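Local atomic coordinates of inosine-uridine nucleoside N-ribohydrolase (PDB entry 4P5F), a protein that binds a calcium ion and adenosine diphosphate ribose as a type III effector with a nucleoside hydrolase fold, and probably acts on N-glycosyl compounds. Residues T34-D39 with S74-L79; D39-V44 with L314-P319; A233-F238 with K360-L365. One frame throughout, in Å; residues are numbered along the deposited sequence.

Contact 1 of 3, residues T34-D39 with S74-L79. With CA (calcium ion), chain C.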
loop_
_atom_site.group_PDB
_atom_site.type_symbol
_atom_site.label_atom_id
_atom_site.label_comp_id
_atom_site.label_asym_id
_atom_site.label_seq_id
_atom_site.Cartn_x
_atom_site.Cartn_y
_atom_site.Cartn_z
ATOM N N THR A 34 -1.402 -5.814 -4.374
ATOM C CA THR A 34 -1.174 -5.801 -2.935
ATOM C C THR A 34 -0.653 -7.141 -2.394
ATOM O O THR A 34 -0.841 -8.184 -3.017
ATOM C CB THR A 34 -2.488 -5.319 -2.230
ATOM O OG1 THR A 34 -2.342 -5.316 -0.813
ATOM C CG2 THR A 34 -3.659 -6.195 -2.615
ATOM N N ASP A 35 0.035 -7.099 -1.248
ATOM C CA ASP A 35 0.617 -8.298 -0.639
ATOM C C ASP A 35 0.372 -8.321 0.883
ATOM O O ASP A 35 1.300 -8.155 1.675
ATOM C CB ASP A 35 2.120 -8.364 -0.957
ATOM C CG ASP A 35 2.886 -7.117 -0.484
ATOM O OD1 ASP A 35 2.235 -6.110 -0.177
ATOM O OD2 ASP A 35 4.134 -7.131 -0.436
ATOM N N PRO A 36 -0.896 -8.506 1.300
ATOM C CA PRO A 36 -1.241 -8.300 2.714
ATOM C C PRO A 36 -0.753 -9.387 3.667
ATOM O O PRO A 36 -0.427 -10.504 3.252
ATOM C CB PRO A 36 -2.771 -8.284 2.692
ATOM C CG PRO A 36 -3.115 -9.125 1.506
ATOM C CD PRO A 36 -2.093 -8.768 0.485
ATOM N N ASN A 37 -0.711 -9.029 4.949
ATOM C CA ASN A 37 -0.468 -9.971 6.044
ATOM C C ASN A 37 0.986 -10.429 6.195
ATOM O O ASN A 37 1.255 -11.540 6.651
ATOM C CB ASN A 37 -1.434 -11.169 5.986
ATOM C CG ASN A 37 -1.643 -11.825 7.352
ATOM O OD1 ASN A 37 -1.848 -11.140 8.350
ATOM N ND2 ASN A 37 -1.593 -13.157 7.391
ATOM N N LYS A 38 1.919 -9.569 5.804
ATOM C CA LYS A 38 3.283 -9.672 6.290
ATOM C C LYS A 38 3.673 -8.418 7.086
ATOM O O LYS A 38 4.736 -8.370 7.698
ATOM C CB LYS A 38 4.280 -10.005 5.173
ATOM C CG LYS A 38 4.199 -9.149 3.928
ATOM C CD LYS A 38 5.026 -7.891 4.062
ATOM C CE LYS A 38 4.920 -7.041 2.804
ATOM N NZ LYS A 38 5.614 -5.749 2.994
ATOM N N ASP A 39 2.795 -7.414 7.070
ATOM C CA ASP A 39 2.908 -6.229 7.924
ATOM C C ASP A 39 1.520 -5.562 7.957
ATOM O O ASP A 39 0.610 -6.084 7.327
ATOM C CB ASP A 39 4.033 -5.287 7.451
ATOM C CG ASP A 39 3.857 -4.813 6.022
ATOM O OD1 ASP A 39 2.710 -4.623 5.573
ATOM O OD2 ASP A 39 4.883 -4.619 5.341
ATOM N N SER A 74 -2.818 -17.320 -2.511
ATOM C CA SER A 74 -4.219 -17.591 -2.247
ATOM C C SER A 74 -4.562 -17.315 -0.789
ATOM O O SER A 74 -5.627 -16.784 -0.519
ATOM C CB SER A 74 -4.613 -19.006 -2.674
ATOM O OG SER A 74 -4.739 -19.032 -4.086
ATOM N N GLN A 75 -3.655 -17.644 0.138
ATOM C CA GLN A 75 -3.875 -17.326 1.556
ATOM C C GLN A 75 -3.961 -15.815 1.779
ATOM O O GLN A 75 -4.811 -15.344 2.532
ATOM C CB GLN A 75 -2.780 -17.919 2.442
ATOM C CG GLN A 75 -2.547 -19.405 2.234
ATOM C CD GLN A 75 -3.825 -20.217 2.311
ATOM O OE1 GLN A 75 -4.609 -20.087 3.258
ATOM N NE2 GLN A 75 -4.043 -21.065 1.313
ATOM N N ARG A 76 -3.078 -15.065 1.118
ATOM C CA ARG A 76 -3.109 -13.611 1.208
ATOM C C ARG A 76 -4.403 -13.078 0.605
ATOM O O ARG A 76 -5.007 -12.136 1.137
ATOM C CB ARG A 76 -1.901 -12.972 0.499
ATOM C CG ARG A 76 -0.580 -13.168 1.196
ATOM C CD ARG A 76 0.544 -12.303 0.603
ATOM N NE ARG A 76 1.842 -12.956 0.808
ATOM C CZ ARG A 76 2.494 -13.009 1.971
ATOM N NH1 ARG A 76 1.996 -12.422 3.061
ATOM N NH2 ARG A 76 3.657 -13.653 2.049
ATOM N N ALA A 77 -4.814 -13.685 -0.511
ATOM C CA ALA A 77 -6.062 -13.330 -1.164
ATOM C C ALA A 77 -7.279 -13.603 -0.258
ATOM O O ALA A 77 -8.197 -12.789 -0.180
ATOM C CB ALA A 77 -6.197 -14.067 -2.493
ATOM N N GLN A 78 -7.276 -14.745 0.424
ATOM C CA GLN A 78 -8.384 -15.085 1.325
ATOM C C GLN A 78 -8.456 -14.102 2.495
ATOM O O GLN A 78 -9.544 -13.688 2.899
ATOM C CB GLN A 78 -8.252 -16.521 1.841
ATOM C CG GLN A 78 -8.578 -17.591 0.806
ATOM C CD GLN A 78 -8.063 -18.974 1.195
ATOM O OE1 GLN A 78 -7.301 -19.589 0.456
ATOM N NE2 GLN A 78 -8.474 -19.460 2.360
ATOM N N LEU A 79 -7.286 -13.744 3.029
ATOM C CA LEU A 79 -7.168 -12.728 4.082
ATOM C C LEU A 79 -7.710 -11.394 3.598
ATOM O O LEU A 79 -8.504 -10.754 4.284
ATOM C CB LEU A 79 -5.705 -12.576 4.539
ATOM C CG LEU A 79 -5.337 -11.589 5.664
ATOM C CD1 LEU A 79 -5.169 -10.157 5.185
ATOM C CD2 LEU A 79 -6.354 -11.637 6.795
HETATM CA CA CA C . 2.438 -3.773 0.754
HETATM O O HOH W 1 4.744 -4.770 0.322
HETATM O O HOH W 2 3.574 -3.492 2.999
HETATM O O HOH W 3 4.560 -1.837 0.402
#
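Pro36 and Arg76 are joined where the aspartate-rich calcium loop of the nucleoside hydrolase fold, which follows strand 28-34, lies against helix 70-86. The one direct hydrogen bond across the contact runs from Arg76 NH1 to Pro36 O, at 3.1 Å and a nearly straight 164°, with the oxygen at the edge of the guanidinium. The arginine chain, extended from CG to NE, runs beside this carbonyl, with Arg76 CD 3.3 Å from Pro36 O. Arg76 NE is bound by Leu67 O and NH2 by His110 O, so backbone carbonyls grip all three nitrogens and fix the rotation of the group.

Apolar packing centres on Leu79, whose CG stands opposite its backbone N (chi1 -179°). Leu79 CD1 reaches Pro36 CB at 3.9 Å. Leu79 CG lies 3.9 Å from Asn37 CB, and the two side chains cross at about a right angle. The amide end of Asn37 is engaged elsewhere, OD1 being hydrogen-bonded with Tyr252 OH.

A salt-bridge network of Asp35, Lys38 and Asp39 lies beside the metal. Lys38 touches Arg76 NH1 with its CB, then bends at chi2 to send NZ to Asp39 OD2, a 2.7 Å salt bridge made from above the carboxylate plane. Water 1, itself a calcium ligand, links Lys38 NZ to Asp35 OD2, and the other oxygen of that carboxylate, Asp35 OD1, binds the calcium ion at 2.5 Å.

Contact 2 of 3, residues D39-V44 with L314-P319. With CA (calcium ion), chain C.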
loop_
_atom_site.group_PDB
_atom_site.type_symbol
_atom_site.label_atom_id
_atom_site.label_comp_id
_atom_site.label_asym_id
_atom_site.label_seq_id
_atom_site.Cartn_x
_atom_site.Cartn_y
_atom_site.Cartn_z
ATOM N N ASP A 39 2.795 -7.414 7.070
ATOM C CA ASP A 39 2.908 -6.229 7.924
ATOM C C ASP A 39 1.520 -5.562 7.957
ATOM O O ASP A 39 0.610 -6.084 7.327
ATOM C CB ASP A 39 4.033 -5.287 7.451
ATOM C CG ASP A 39 3.857 -4.813 6.022
ATOM O OD1 ASP A 39 2.710 -4.623 5.573
ATOM O OD2 ASP A 39 4.883 -4.619 5.341
ATOM N N PRO A 40 1.340 -4.443 8.696
ATOM C CA PRO A 40 -0.012 -3.852 8.719
ATOM C C PRO A 40 -0.397 -3.058 7.467
ATOM O O PRO A 40 -1.584 -2.850 7.223
ATOM C CB PRO A 40 0.049 -2.868 9.902
ATOM C CG PRO A 40 1.241 -3.281 10.707
ATOM C CD PRO A 40 2.212 -3.836 9.721
ATOM N N ASP A 41 0.599 -2.629 6.701
ATOM C CA ASP A 41 0.436 -1.584 5.685
ATOM C C ASP A 41 -0.746 -1.751 4.721
ATOM O O ASP A 41 -1.571 -0.852 4.592
ATOM C CB ASP A 41 1.747 -1.413 4.898
ATOM C CG ASP A 41 2.201 0.033 4.859
ATOM O OD1 ASP A 41 1.704 0.825 5.689
ATOM O OD2 ASP A 41 3.033 0.387 4.003
ATOM N N ASP A 42 -0.820 -2.905 4.062
ATOM C CA ASP A 42 -1.855 -3.164 3.061
ATOM C C ASP A 42 -3.265 -3.151 3.651
ATOM O O ASP A 42 -4.201 -2.681 3.010
ATOM C CB ASP A 42 -1.613 -4.501 2.332
ATOM C CG ASP A 42 -0.305 -4.522 1.575
ATOM O OD1 ASP A 42 0.754 -4.604 2.236
ATOM O OD2 ASP A 42 -0.325 -4.442 0.316
ATOM N N VAL A 43 -3.436 -3.693 4.852
ATOM C CA VAL A 43 -4.776 -3.743 5.422
ATOM C C VAL A 43 -5.189 -2.355 5.914
ATOM O O VAL A 43 -6.370 -2.012 5.869
ATOM C CB VAL A 43 -4.904 -4.843 6.481
ATOM C CG1 VAL A 43 -6.243 -4.773 7.210
ATOM C CG2 VAL A 43 -4.750 -6.186 5.814
ATOM N N VAL A 44 -4.218 -1.530 6.320
ATOM C CA VAL A 44 -4.548 -0.142 6.675
ATOM C C VAL A 44 -5.089 0.572 5.444
ATOM O O VAL A 44 -6.051 1.333 5.539
ATOM C CB VAL A 44 -3.359 0.659 7.270
ATOM C CG1 VAL A 44 -3.801 2.081 7.597
ATOM C CG2 VAL A 44 -2.827 -0.020 8.519
ATOM N N LEU A 314 5.390 5.320 13.594
ATOM C CA LEU A 314 5.029 4.103 12.865
ATOM C C LEU A 314 4.681 4.502 11.432
ATOM O O LEU A 314 3.801 5.328 11.201
ATOM C CB LEU A 314 3.866 3.373 13.547
ATOM C CG LEU A 314 4.165 2.829 14.946
ATOM C CD1 LEU A 314 2.880 2.413 15.645
ATOM C CD2 LEU A 314 5.166 1.670 14.916
ATOM N N ASN A 315 5.398 3.935 10.472
ATOM C CA ASN A 315 5.278 4.361 9.083
ATOM C C ASN A 315 4.125 3.700 8.333
ATOM O O ASN A 315 3.890 2.502 8.455
ATOM C CB ASN A 315 6.603 4.150 8.346
ATOM C CG ASN A 315 7.711 5.059 8.868
ATOM O OD1 ASN A 315 7.474 6.229 9.164
ATOM N ND2 ASN A 315 8.914 4.517 8.998
ATOM N N LEU A 316 3.410 4.499 7.551
ATOM C CA LEU A 316 2.287 3.996 6.767
ATOM C C LEU A 316 2.517 4.224 5.270
ATOM O O LEU A 316 1.892 5.097 4.665
ATOM C CB LEU A 316 0.981 4.662 7.220
ATOM C CG LEU A 316 0.501 4.275 8.621
ATOM C CD1 LEU A 316 -0.828 4.927 8.930
ATOM C CD2 LEU A 316 0.409 2.762 8.751
ATOM N N TYR A 317 3.411 3.440 4.677
ATOM C CA TYR A 317 3.800 3.653 3.274
ATOM C C TYR A 317 2.653 3.456 2.283
ATOM O O TYR A 317 2.434 4.271 1.402
ATOM C CB TYR A 317 4.928 2.715 2.875
ATOM C CG TYR A 317 6.032 2.617 3.891
ATOM C CD1 TYR A 317 6.010 1.650 4.888
ATOM C CD2 TYR A 317 7.106 3.490 3.840
ATOM C CE1 TYR A 317 7.047 1.570 5.819
ATOM C CE2 TYR A 317 8.123 3.425 4.748
ATOM C CZ TYR A 317 8.100 2.476 5.737
ATOM O OH TYR A 317 9.153 2.458 6.627
ATOM N N ASP A 318 1.946 2.344 2.419
ATOM C CA ASP A 318 0.907 1.995 1.464
ATOM C C ASP A 318 -0.312 2.926 1.546
ATOM O O ASP A 318 -0.851 3.311 0.517
ATOM C CB ASP A 318 0.498 0.520 1.612
ATOM C CG ASP A 318 1.608 -0.444 1.225
ATOM O OD1 ASP A 318 2.660 -0.009 0.678
ATOM O OD2 ASP A 318 1.413 -1.656 1.458
ATOM N N PRO A 319 -0.765 3.278 2.767
ATOM C CA PRO A 319 -1.884 4.228 2.835
ATOM C C PRO A 319 -1.577 5.590 2.193
ATOM O O PRO A 319 -2.430 6.161 1.498
ATOM C CB PRO A 319 -2.103 4.385 4.345
ATOM C CG PRO A 319 -1.684 3.096 4.903
ATOM C CD PRO A 319 -0.494 2.679 4.091
HETATM CA CA CA C . 2.438 -3.773 0.754
HETATM O O HOH W 2 3.574 -3.492 2.999
HETATM O O HOH W 3 4.560 -1.837 0.402
HETATM O O HOH W 1 4.744 -4.770 0.322
#
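Asp41 and Asp318 meet in a buried, mainly polar contact between the first turns of helices 41-54 and 317-325, beside the calcium ion. The evidence for a direct link is a hydrogen bond from Asp318 N to Asp41 OD2, 2.7 Å long with an angle of 153° at the hydrogen; the donor comes from well above the carboxylate plane. Asp41 has a chi1 of -128°, far from a staggered value, and this turns its carboxylate onto the start of the other helix. There OD2 lies at the edge of the Tyr317 ring, and Asp41 OD1 approaches Pro319 CD at 3.3 Å.

Metal binding is the second element. Asp42 uses both oxygens, with OD1 at 2.4 Å from the calcium ion and OD2 at 2.9 Å from it, whereas Asp318 binds through OD2. Thr34 OG1 is hydrogen-bonded to Asp42 OD2 and so helps to position this ligand; Asp35 and the carbonyl of Ile151 complete the protein ligands. Three waters also bind the metal, and water 3 donates to Asp318 OD1. Alongside these polar groups, Val44 CG1 packs on Pro319 CG at 3.6 Å.

Asp42 OD1 and Asp318 OD2, both metal ligands, come within 3.1 Å of each other, their carboxylate planes 79° apart. A like-charge approach, Asp41 OD2 to Asp318 OD1 at 3.4 Å, is probably eased by the Asp318 N bond and the nearby calcium ion.

Contact 3 of 3, residues A233-F238 with K360-L365; sequences AVPPAF and KARLLL
Arg362, on helix 358-372, reaches Ala233 and Val234 in the loop that leads into helix 236-243. Beyond CB, its CG stands anti to the backbone N (chi1 -155°), which carries the chain along Val234. Arg362 CG lies 3.6 Å from Val234 CG1, the two side chains sliding past each other in opposite directions. The next atom, Arg362 CD, passes 3.3 Å from Ala233 O. A bend at chi3 (-62°) then brings NE round to the same carbonyl: Arg362 NE donates to Ala233 O at 2.9 Å, but the bond is appreciably bent, with 131° at the hydrogen, and the donor stands tilted from the carbonyl plane. At the tip, NH2 is hydrogen-bonded to Lys231 O, just before the loop. The guanidinium is therefore held by two backbone carbonyls of one chain segment, which limits its rotation.

About one turn beyond Arg362, the backbone of Leu365 receives the ring edge of Phe238, with Phe238 CE1 3.6 Å from Leu365 O. Phe238 CE1 also comes to 4.4 Å from Leu365 CB, while the leucine side chain packs on Pro319, Leu320 and Leu323 of helix 317-325. Strands 221-224 and 347-350 are parallel neighbours in the central sheet, and the contact joins the loop and helix that follow the first to the C-terminal helix that follows the second, in a Rossmann-like alpha/beta fold.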
loop_
_atom_site.group_PDB
_atom_site.type_symbol
_atom_site.label_atom_id
_atom_site.label_comp_id
_atom_site.label_asym_id
_atom_site.label_seq_id
_atom_site.Cartn_x
_atom_site.Cartn_y
_atom_site.Cartn_z
ATOM N N ALA A 233 4.559 9.823 9.963
ATOM C CA ALA A 233 4.470 8.598 10.748
ATOM C C ALA A 233 3.503 8.833 11.881
ATOM O O ALA A 233 3.369 9.953 12.362
ATOM C CB ALA A 233 5.839 8.168 11.278
ATOM N N VAL A 234 2.805 7.774 12.281
ATOM C CA VAL A 234 1.764 7.881 13.294
ATOM C C VAL A 234 2.200 7.190 14.580
ATOM O O VAL A 234 3.048 6.283 14.545
ATOM C CB VAL A 234 0.422 7.284 12.788
ATOM C CG1 VAL A 234 -0.032 8.000 11.521
ATOM C CG2 VAL A 234 0.543 5.778 12.555
ATOM N N PRO A 235 1.622 7.613 15.723
ATOM C CA PRO A 235 1.871 6.979 17.025
ATOM C C PRO A 235 1.043 5.707 17.229
ATOM O O PRO A 235 0.120 5.445 16.457
ATOM C CB PRO A 235 1.418 8.055 18.015
ATOM C CG PRO A 235 0.303 8.759 17.288
ATOM C CD PRO A 235 0.775 8.817 15.850
ATOM N N PRO A 236 1.386 4.911 18.257
ATOM C CA PRO A 236 0.613 3.732 18.667
ATOM C C PRO A 236 -0.873 4.027 18.873
ATOM O O PRO A 236 -1.684 3.111 18.748
ATOM C CB PRO A 236 1.260 3.340 19.998
ATOM C CG PRO A 236 2.702 3.740 19.833
ATOM C CD PRO A 236 2.685 4.989 18.964
ATOM N N ALA A 237 -1.218 5.277 19.176
ATOM C CA ALA A 237 -2.616 5.658 19.416
ATOM C C ALA A 237 -3.494 5.535 18.168
ATOM O O ALA A 237 -4.706 5.345 18.289
ATOM C CB ALA A 237 -2.713 7.065 20.003
ATOM N N PHE A 238 -2.885 5.665 16.986
ATOM C CA PHE A 238 -3.556 5.353 15.726
ATOM C C PHE A 238 -4.092 3.920 15.789
ATOM O O PHE A 238 -5.272 3.656 15.514
ATOM C CB PHE A 238 -2.590 5.525 14.538
ATOM C CG PHE A 238 -3.162 5.076 13.203
ATOM C CD1 PHE A 238 -3.897 5.951 12.413
ATOM C CD2 PHE A 238 -2.944 3.779 12.734
ATOM C CE1 PHE A 238 -4.420 5.542 11.186
ATOM C CE2 PHE A 238 -3.461 3.365 11.513
ATOM C CZ PHE A 238 -4.199 4.234 10.741
ATOM N N LYS A 360 -1.407 17.259 8.450
ATOM C CA LYS A 360 -2.730 17.051 7.880
ATOM C C LYS A 360 -2.830 15.603 7.390
ATOM O O LYS A 360 -3.861 14.952 7.558
ATOM C CB LYS A 360 -2.973 18.033 6.734
ATOM C CG LYS A 360 -4.421 18.140 6.283
ATOM C CD LYS A 360 -4.577 19.170 5.164
ATOM C CE LYS A 360 -4.713 20.590 5.700
ATOM N NZ LYS A 360 -4.696 21.612 4.603
ATOM N N ALA A 361 -1.729 15.101 6.824
ATOM C CA ALA A 361 -1.646 13.722 6.350
ATOM C C ALA A 361 -1.933 12.766 7.489
ATOM O O ALA A 361 -2.761 11.871 7.365
ATOM C CB ALA A 361 -0.272 13.438 5.744
ATOM N N ARG A 362 -1.256 12.985 8.608
ATOM C CA ARG A 362 -1.401 12.138 9.781
ATOM C C ARG A 362 -2.844 12.175 10.290
ATOM O O ARG A 362 -3.411 11.157 10.699
ATOM C CB ARG A 362 -0.435 12.615 10.869
ATOM C CG ARG A 362 -0.019 11.553 11.864
ATOM C CD ARG A 362 0.973 12.101 12.886
ATOM N NE ARG A 362 2.211 12.563 12.261
ATOM C CZ ARG A 362 2.615 13.831 12.260
ATOM N NH1 ARG A 362 1.876 14.762 12.862
ATOM N NH2 ARG A 362 3.759 14.166 11.666
ATOM N N LEU A 363 -3.436 13.360 10.256
ATOM C CA LEU A 363 -4.794 13.534 10.746
ATOM C C LEU A 363 -5.801 12.869 9.794
ATOM O O LEU A 363 -6.704 12.159 10.234
ATOM C CB LEU A 363 -5.102 15.028 10.925
ATOM C CG LEU A 363 -6.073 15.464 12.033
ATOM C CD1 LEU A 363 -5.629 14.963 13.401
ATOM C CD2 LEU A 363 -6.197 16.979 12.052
ATOM N N LEU A 364 -5.635 13.092 8.493
ATOM C CA LEU A 364 -6.524 12.468 7.512
ATOM C C LEU A 364 -6.466 10.935 7.601
ATOM O O LEU A 364 -7.501 10.285 7.642
ATOM C CB LEU A 364 -6.227 12.958 6.101
ATOM C CG LEU A 364 -7.143 12.496 4.968
ATOM C CD1 LEU A 364 -8.585 12.939 5.176
ATOM C CD2 LEU A 364 -6.611 13.003 3.638
ATOM N N LEU A 365 -5.263 10.371 7.681
ATOM C CA LEU A 365 -5.112 8.931 7.875
ATOM C C LEU A 365 -5.911 8.428 9.069
ATOM O O LEU A 365 -6.630 7.427 8.978
ATOM C CB LEU A 365 -3.637 8.551 8.030
ATOM C CG LEU A 365 -2.883 8.620 6.696
ATOM C CD1 LEU A 365 -1.386 8.446 6.876
ATOM C CD2 LEU A 365 -3.452 7.580 5.733
#

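Overall arrangement
Contacts 1 and 2 share Asp39 and the calcium ion, with centres about 13 Å apart; Asp35 N and Asp42 OD2, 3.1 Å apart, probably form a hydrogen bond between them. Contact 3 lies farther out, its centre about 11 Å from that of contact 2 and about 23 Å from that of contact 1. Contact 2 lies between the other two and touches both: Leu314 O probably accepts a hydrogen bond from Val234 N. Along the chain, residues 34-44 and helix 70-86 come first, followed by 233-238, 314-319 and 360-365, so contact 2 crosses both of the others. Elements distant in sequence thus converge, linking the calcium site to the C-terminal helix 358-372.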